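Local coordinates for benzoylformate Decarboxylase (Polynucleobacter necessarius, PDB 4K9Q), which binds thiamine diphosphate and a magnesium ion and probably decarboxylates benzoylformate to benzaldehyde, at residues V4-I7 with T8-L12; D34-S37 with D38-Y41; Q212-S215 with D216-F220; Q284-P287 with E288-L292. All blocks are in the same frame, centred on the assembly; numbering follows the deposited sequence. Where two conformers were deposited one is given.

Contact 1 (V4-I7 with T8-L12); sequences VKEI and TFDLL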
# COMPACT_ATOMS: atom_id res chain seq x y z
N VAL A 4 30.76 2.90 2.06
CA VAL A 4 29.48 2.82 2.74
C VAL A 4 29.55 1.78 3.87
O VAL A 4 29.09 2.02 4.99
CB VAL A 4 28.36 2.43 1.75
CG1 VAL A 4 27.06 2.11 2.50
CG2 VAL A 4 28.16 3.53 0.69
N LYS A 5 30.15 0.62 3.59
CA LYS A 5 30.23 -0.43 4.60
C LYS A 5 31.02 0.01 5.84
O LYS A 5 30.56 -0.17 6.97
CB LYS A 5 30.82 -1.72 4.00
CG LYS A 5 30.83 -2.89 4.99
CD LYS A 5 31.07 -4.22 4.29
CE LYS A 5 32.48 -4.33 3.71
NZ LYS A 5 33.52 -4.49 4.76
N GLU A 6 32.20 0.60 5.63
CA GLU A 6 33.01 1.00 6.77
C GLU A 6 32.29 2.04 7.63
O GLU A 6 32.27 1.94 8.86
CB GLU A 6 34.39 1.51 6.34
CG GLU A 6 35.32 1.70 7.52
CD GLU A 6 36.75 2.06 7.13
OE1 GLU A 6 37.06 2.04 5.92
OE2 GLU A 6 37.55 2.36 8.04
N ILE A 7 31.68 3.03 6.99
CA ILE A 7 30.95 4.07 7.70
C ILE A 7 29.74 3.52 8.45
O ILE A 7 29.45 3.93 9.58
CB ILE A 7 30.51 5.17 6.72
CG1 ILE A 7 31.77 5.81 6.11
CG2 ILE A 7 29.62 6.20 7.42
CD1 ILE A 7 31.48 6.68 4.90
N THR A 8 29.04 2.58 7.83
CA THR A 8 27.85 1.99 8.44
C THR A 8 28.21 1.16 9.67
O THR A 8 27.56 1.27 10.71
CB THR A 8 27.08 1.13 7.41
OG1 THR A 8 26.67 1.95 6.31
CG2 THR A 8 25.86 0.49 8.05
N PHE A 9 29.23 0.32 9.55
CA PHE A 9 29.63 -0.47 10.70
C PHE A 9 30.14 0.42 11.84
O PHE A 9 29.86 0.15 13.01
CB PHE A 9 30.64 -1.56 10.31
CG PHE A 9 30.00 -2.81 9.81
CD1 PHE A 9 29.65 -3.83 10.68
CD2 PHE A 9 29.71 -2.97 8.46
CE1 PHE A 9 29.04 -4.99 10.22
CE2 PHE A 9 29.10 -4.13 7.99
CZ PHE A 9 28.76 -5.13 8.87
N ASP A 10 30.82 1.51 11.49
CA ASP A 10 31.25 2.47 12.51
C ASP A 10 30.06 3.13 13.22
O ASP A 10 30.08 3.33 14.44
CB ASP A 10 32.18 3.53 11.92
CG ASP A 10 33.65 3.11 11.95
OD1 ASP A 10 33.99 2.13 12.66
OD2 ASP A 10 34.45 3.77 11.27
N LEU A 11 29.01 3.46 12.47
CA LEU A 11 27.78 3.96 13.08
C LEU A 11 27.19 2.92 14.04
O LEU A 11 26.79 3.25 15.16
CB LEU A 11 26.75 4.34 12.01
CG LEU A 11 25.35 4.69 12.53
CD1 LEU A 11 25.39 5.98 13.34
CD2 LEU A 11 24.37 4.81 11.38
N LEU A 12 27.13 1.67 13.60
CA LEU A 12 26.54 0.62 14.41
C LEU A 12 27.33 0.45 15.70
O LEU A 12 26.75 0.21 16.75
CB LEU A 12 26.44 -0.68 13.60
CG LEU A 12 25.41 -0.62 12.47
CD1 LEU A 12 25.46 -1.88 11.63
CD2 LEU A 12 23.99 -0.38 13.02
O HOH W 1 33.93 -0.15 10.04
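T8 turns its hydroxyl back along the helix to V4, with OG1 beside its own backbone N and opposed to the carbonyl carbon (chi1 -60°). K5 swings CG to the far side from its N (chi1 -176°), which carries the aliphatic part of the chain to F9. V4 O is gripped twice, by T8 N at 2.9 Å and by T8 OG1 at 2.8 Å; the amide lies only slightly tilted from the carbonyl plane, whereas the hydroxyl donates from well above it. The buried OG1 thus has its acceptor within its own helix turn, and V4 and T8 lie side by side. One residue on, F9 N gives K5 O a nearly straight bond of 2.9 Å (171° at the hydrogen). The same oxygen sits in the plane of the F9 ring at its edge, 3.3 Å from CD2, while K5 CG comes 3.6 Å from CD2. On the outer face, E6 OE2 and D10 OD2 stay 4.7 Å apart; each carboxylate has its own arginine, R2 for E6 and R13 for D10, which probably eases their mutual repulsion. A water donates to E6 O at 2.9 Å and only weakly to D10 OD1. V4, I7 and T8 press on the start of helix 135-147, and V4 and I7 also on I167 of strand 166-167, V4 and T8 meeting W163 as well, while F9 faces the other way, its ring meeting those of F31 in helix 29-32 and of F39 just ahead of strand 40-43.

Contact 2 (D34-S37 with D38-Y41); sequences DFPS and DFNY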
# COMPACT_ATOMS: atom_id res chain seq x y z
N ASP A 34 34.20 -9.63 4.99
CA ASP A 34 35.11 -9.29 6.07
C ASP A 34 34.36 -8.89 7.34
O ASP A 34 34.71 -7.92 8.01
CB ASP A 34 36.05 -8.16 5.64
CG ASP A 34 37.01 -8.58 4.54
OD1 ASP A 34 37.47 -9.74 4.57
OD2 ASP A 34 37.30 -7.74 3.66
N PHE A 35 33.32 -9.65 7.68
CA PHE A 35 32.53 -9.36 8.86
C PHE A 35 33.46 -9.14 10.05
O PHE A 35 34.34 -9.96 10.31
CB PHE A 35 31.55 -10.51 9.13
CG PHE A 35 30.45 -10.13 10.07
CD1 PHE A 35 30.52 -10.47 11.41
CD2 PHE A 35 29.35 -9.42 9.62
CE1 PHE A 35 29.50 -10.11 12.28
CE2 PHE A 35 28.34 -9.05 10.48
CZ PHE A 35 28.41 -9.40 11.81
N PRO A 36 33.30 -8.01 10.75
CA PRO A 36 34.32 -7.67 11.76
C PRO A 36 34.20 -8.48 13.03
O PRO A 36 33.10 -8.90 13.42
CB PRO A 36 34.07 -6.18 12.03
CG PRO A 36 32.66 -5.94 11.64
CD PRO A 36 32.35 -6.91 10.52
N SER A 37 35.34 -8.70 13.67
CA SER A 37 35.44 -9.56 14.84
C SER A 37 34.77 -9.00 16.07
O SER A 37 34.48 -9.74 17.02
CB SER A 37 36.91 -9.85 15.14
OG SER A 37 37.65 -8.64 15.15
N ASP A 38 34.52 -7.69 16.09
CA ASP A 38 33.84 -7.11 17.24
C ASP A 38 32.32 -7.10 17.09
O ASP A 38 31.61 -6.61 17.96
CB ASP A 38 34.38 -5.71 17.58
CG ASP A 38 34.21 -4.70 16.46
OD1 ASP A 38 34.19 -5.09 15.27
OD2 ASP A 38 34.11 -3.51 16.77
N PHE A 39 31.83 -7.65 15.98
CA PHE A 39 30.39 -7.89 15.82
C PHE A 39 30.18 -9.40 15.94
O PHE A 39 31.13 -10.17 15.79
CB PHE A 39 29.91 -7.42 14.45
CG PHE A 39 29.70 -5.93 14.36
CD1 PHE A 39 30.75 -5.05 14.57
CD2 PHE A 39 28.45 -5.42 14.04
CE1 PHE A 39 30.55 -3.70 14.49
CE2 PHE A 39 28.24 -4.07 13.96
CZ PHE A 39 29.30 -3.20 14.18
N ASN A 40 28.95 -9.80 16.21
CA ASN A 40 28.60 -11.22 16.25
C ASN A 40 27.56 -11.51 15.18
O ASN A 40 26.55 -10.83 15.10
CB ASN A 40 28.02 -11.60 17.61
CG ASN A 40 29.10 -11.80 18.67
OD1 ASN A 40 30.22 -12.21 18.36
ND2 ASN A 40 28.75 -11.54 19.92
N TYR A 41 27.83 -12.51 14.35
CA TYR A 41 26.84 -12.99 13.38
C TYR A 41 26.30 -14.32 13.89
O TYR A 41 27.07 -15.23 14.21
CB TYR A 41 27.47 -13.19 12.01
CG TYR A 41 26.48 -13.59 10.93
CD1 TYR A 41 26.15 -14.92 10.72
CD2 TYR A 41 25.87 -12.62 10.13
CE1 TYR A 41 25.25 -15.28 9.74
CE2 TYR A 41 24.97 -12.98 9.14
CZ TYR A 41 24.66 -14.32 8.95
OH TYR A 41 23.76 -14.69 7.98
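The F35 ring is the apolar centre, approached by both F39 and Y41. Y41 CB sits over one face, 4.1 Å from the ring centroid in a CH-pi contact, and the Y41 ring follows with its edge toward F35, a T-shaped pair with centroids 5.8 Å apart and planes at 81°. F35 reaches this place because its CG lies anti to the backbone N (chi1 -164°). P36 CD lies against the opposite face, displaced from the ring centre, so the ring is held between proline and tyrosine. F39 CB touches F35 CE1 at 3.5 Å, the two side chains meeting at about a right angle, and P36 CG packs on F39 CD1 at 3.6 Å. Outward of this cluster the chain makes a type I beta turn, P36 to F39, closed by F39 N on P36 O at 3.1 Å. At the polar edge D38 OD1 comes 3.4 Å from P36 CB, and its partner OD2 forms a salt bridge with R13 of helix 4-15. P475 of the second subunit packs on F35 and Y41, and the side chain of Y41 is about 9 Å from a bound thiamine diphosphate. One backbone bond closes the turn and the other contacts are mainly apolar, with charge confined to the outer edge, where the arginine probably stabilises the carboxylate of D38.

Contact 3 (Q212-S215 with D216-F220); sequences QAWS and DGIAF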
# COMPACT_ATOMS: atom_id res chain seq x y z
N GLN A 212 10.30 -1.60 32.57
CA GLN A 212 10.98 -1.83 33.84
C GLN A 212 10.26 -1.17 35.01
O GLN A 212 10.89 -0.63 35.91
CB GLN A 212 12.45 -1.41 33.76
CG GLN A 212 13.21 -2.25 32.74
CD GLN A 212 14.70 -1.97 32.69
OE1 GLN A 212 15.14 -0.99 32.10
NE2 GLN A 212 15.48 -2.86 33.30
N ALA A 213 8.93 -1.24 34.98
CA ALA A 213 8.09 -0.60 35.98
C ALA A 213 7.61 -1.55 37.08
O ALA A 213 6.67 -1.24 37.81
CB ALA A 213 6.88 0.07 35.31
N TRP A 214 8.25 -2.72 37.17
CA TRP A 214 7.85 -3.77 38.10
C TRP A 214 7.60 -3.22 39.51
O TRP A 214 6.51 -3.38 40.07
CB TRP A 214 8.95 -4.84 38.12
CG TRP A 214 8.69 -6.05 38.96
CD1 TRP A 214 9.03 -6.22 40.27
CD2 TRP A 214 8.09 -7.28 38.53
NE1 TRP A 214 8.66 -7.48 40.69
CE2 TRP A 214 8.08 -8.15 39.64
CE3 TRP A 214 7.54 -7.73 37.32
CZ2 TRP A 214 7.55 -9.45 39.58
CZ3 TRP A 214 7.02 -9.03 37.26
CH2 TRP A 214 7.02 -9.86 38.39
N SER A 215 8.60 -2.55 40.08
CA SER A 215 8.49 -2.06 41.45
C SER A 215 7.47 -0.94 41.58
O SER A 215 6.78 -0.85 42.60
CB SER A 215 9.85 -1.60 41.97
OG SER A 215 10.27 -0.43 41.31
N ASP A 216 7.35 -0.11 40.55
CA ASP A 216 6.38 0.98 40.54
C ASP A 216 4.94 0.46 40.47
O ASP A 216 4.04 1.06 41.03
CB ASP A 216 6.66 1.93 39.38
CG ASP A 216 8.12 2.33 39.31
OD1 ASP A 216 8.89 1.65 38.59
OD2 ASP A 216 8.49 3.31 39.99
N GLY A 217 4.74 -0.66 39.78
CA GLY A 217 3.43 -1.29 39.74
C GLY A 217 3.07 -1.86 41.09
O GLY A 217 1.91 -1.81 41.50
N ILE A 218 4.05 -2.41 41.80
CA ILE A 218 3.83 -2.95 43.14
C ILE A 218 3.48 -1.82 44.10
O ILE A 218 2.51 -1.91 44.87
CB ILE A 218 5.05 -3.71 43.66
CG1 ILE A 218 5.27 -4.98 42.84
CG2 ILE A 218 4.86 -4.08 45.13
CD1 ILE A 218 6.60 -5.64 43.11
N ALA A 219 4.26 -0.74 44.05
CA ALA A 219 3.99 0.41 44.90
C ALA A 219 2.58 0.96 44.70
O ALA A 219 1.88 1.25 45.67
CB ALA A 219 5.04 1.50 44.67
N PHE A 220 2.18 1.09 43.44
CA PHE A 220 0.86 1.63 43.10
C PHE A 220 -0.25 0.74 43.66
O PHE A 220 -1.19 1.23 44.28
CB PHE A 220 0.73 1.75 41.58
CG PHE A 220 -0.42 2.61 41.14
CD1 PHE A 220 -0.40 3.98 41.34
CD2 PHE A 220 -1.53 2.05 40.51
CE1 PHE A 220 -1.46 4.79 40.94
CE2 PHE A 220 -2.60 2.85 40.11
CZ PHE A 220 -2.56 4.22 40.32
O HOH W 2 11.58 0.90 39.47
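A213 O receives the amide of G217 at 2.8 Å and so starts the first turn of helix 214-224. A213 is the N-cap residue. Q212, just ahead of it, has positive phi (62°) and ends helix 207-210 in a Schellman motif, so only three residues separate the two helices. The following bonds are regular: I218 N to W214 O at 3.2 Å and A219 N to S215 O at 2.9 Å, while G217 N reaches W214 O only weakly. An alanine N-cap has no polar side chain to offer the amides of this first turn. On one side W214 carries its indole outward with CG anti to the backbone N (chi1 -177°), and I218 extends CD1 to the pyrrole part of the ring, 3.7 Å from W214 NE1 and 3.8 Å from W214 CD1. Beyond them the indole also meets P240 and P389. On another side D216 folds back over the cap: CB lies 3.5 Å from A213 O and OD1 3.5 Å from A213 CA. A water donates to that OD1 at 2.9 Å and also lies close to S215 OG, but S215 has two conformers, so this bridge is doubtful. D216 packs on K316 and I320 of helix 315-323, and G217 O accepts from the hydroxyl of Y204. The arrangement is a Schellman C-cap followed almost at once by the N-cap of the next helix, in the Rossmann-like central domain of thiamine diphosphate enzymes, with F220 leading into the layer between helix 315-323 and strand 201-204.

Contact 4 (Q284-P287 with E288-L292); sequences QFIP and EGSTL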
# COMPACT_ATOMS: atom_id res chain seq x y z
N GLN A 284 -20.88 -7.76 28.13
CA GLN A 284 -20.54 -6.34 28.24
C GLN A 284 -19.05 -6.20 28.51
O GLN A 284 -18.46 -7.04 29.18
CB GLN A 284 -21.33 -5.70 29.39
CG GLN A 284 -22.84 -5.82 29.26
CD GLN A 284 -23.57 -5.20 30.43
OE1 GLN A 284 -24.30 -4.22 30.27
NE2 GLN A 284 -23.38 -5.77 31.62
N PHE A 285 -18.44 -5.14 27.99
CA PHE A 285 -16.99 -4.98 28.17
C PHE A 285 -16.60 -4.86 29.64
O PHE A 285 -15.61 -5.44 30.07
CB PHE A 285 -16.47 -3.77 27.38
CG PHE A 285 -16.78 -3.83 25.92
CD1 PHE A 285 -16.32 -4.86 25.13
CD2 PHE A 285 -17.54 -2.83 25.32
CE1 PHE A 285 -16.62 -4.91 23.78
CE2 PHE A 285 -17.84 -2.88 23.97
CZ PHE A 285 -17.37 -3.92 23.20
N ILE A 286 -17.36 -4.08 30.41
CA ILE A 286 -17.12 -3.96 31.84
C ILE A 286 -18.47 -3.99 32.56
O ILE A 286 -19.50 -3.74 31.93
CB ILE A 286 -16.36 -2.65 32.20
CG1 ILE A 286 -17.12 -1.43 31.69
CG2 ILE A 286 -14.94 -2.68 31.62
CD1 ILE A 286 -16.47 -0.11 32.09
N PRO A 287 -18.46 -4.32 33.86
CA PRO A 287 -19.73 -4.47 34.59
C PRO A 287 -20.59 -3.22 34.52
O PRO A 287 -20.08 -2.10 34.57
CB PRO A 287 -19.27 -4.72 36.03
CG PRO A 287 -17.90 -5.29 35.90
CD PRO A 287 -17.29 -4.57 34.72
N GLU A 288 -21.90 -3.42 34.40
CA GLU A 288 -22.84 -2.31 34.42
C GLU A 288 -22.53 -1.43 35.63
O GLU A 288 -22.32 -1.93 36.74
CB GLU A 288 -24.28 -2.84 34.51
CG GLU A 288 -25.32 -1.93 33.89
CD GLU A 288 -25.60 -2.26 32.43
OE1 GLU A 288 -26.26 -3.29 32.17
OE2 GLU A 288 -25.16 -1.50 31.54
N GLY A 289 -22.50 -0.12 35.42
CA GLY A 289 -22.26 0.80 36.52
C GLY A 289 -20.80 1.18 36.70
O GLY A 289 -20.51 2.22 37.29
N SER A 290 -19.89 0.35 36.21
CA SER A 290 -18.47 0.65 36.31
C SER A 290 -18.00 1.55 35.18
O SER A 290 -18.73 1.78 34.20
CB SER A 290 -17.63 -0.63 36.35
OG SER A 290 -17.75 -1.35 35.14
N THR A 291 -16.80 2.10 35.33
CA THR A 291 -16.16 2.88 34.28
C THR A 291 -14.71 2.43 34.26
O THR A 291 -14.25 1.76 35.18
CB THR A 291 -16.23 4.40 34.53
OG1 THR A 291 -15.48 4.74 35.70
CG2 THR A 291 -17.69 4.84 34.71
N LEU A 292 -13.99 2.79 33.20
CA LEU A 292 -12.63 2.29 33.00
C LEU A 292 -11.64 3.40 32.65
O LEU A 292 -11.96 4.33 31.90
CB LEU A 292 -12.63 1.21 31.91
CG LEU A 292 -11.31 0.53 31.53
CD1 LEU A 292 -11.53 -0.94 31.11
CD2 LEU A 292 -10.64 1.31 30.41
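P287 O takes the amide of S290 at 3.0 Å, and this bond closes a type II beta turn from P287 to S290. S290 OG points at the same oxygen, lying in the carbonyl plane on a lone pair, but the 2.5 Å separation is too short to trust and the serine was modelled in two conformers, so this second grip is doubtful. G289 takes the third position with positive phi (93°), where a CB would jam against the carbonyl oxygen of E288. Just before the turn, I286 points its side chain across to the outgoing chain: CD1 lies 3.7 Å from T291 CA, and CG2 is 3.9 Å from L292 CD1. Polar groups further out are met from elsewhere. T291 OG1 bonds to R193, Q284 N donates to the carboxylate of E258, and the backbone of T291 joins D265 and I267 while that of L292 joins D309. The arrangement is a glycine-containing type II turn feeding strand 291-296, which runs between 266-270 and 309-312 in the parallel sheet of the central domain.

In the fold
From the N terminus the four contacts follow in series, none nesting in or crossing another, and each is local: contact 1 spans the first two and a half turns of helix 4-15, contact 2 closes the turn into strand 40-43, outermost within this chain, contact 3 starts helix 214-224, and contact 4 closes the turn into strand 291-296. Contacts 1 and 2 belong to the N-terminal cofactor-binding domain and touch directly; L12 CB, for instance, packs on F39 CZ at 3.9 Å. Contacts 3 and 4 lie in the central domain with centres about 26 Å apart and no touch. Contacts 1 and 4 lie on opposite sides of the chain's centre, about 54 Å between centres.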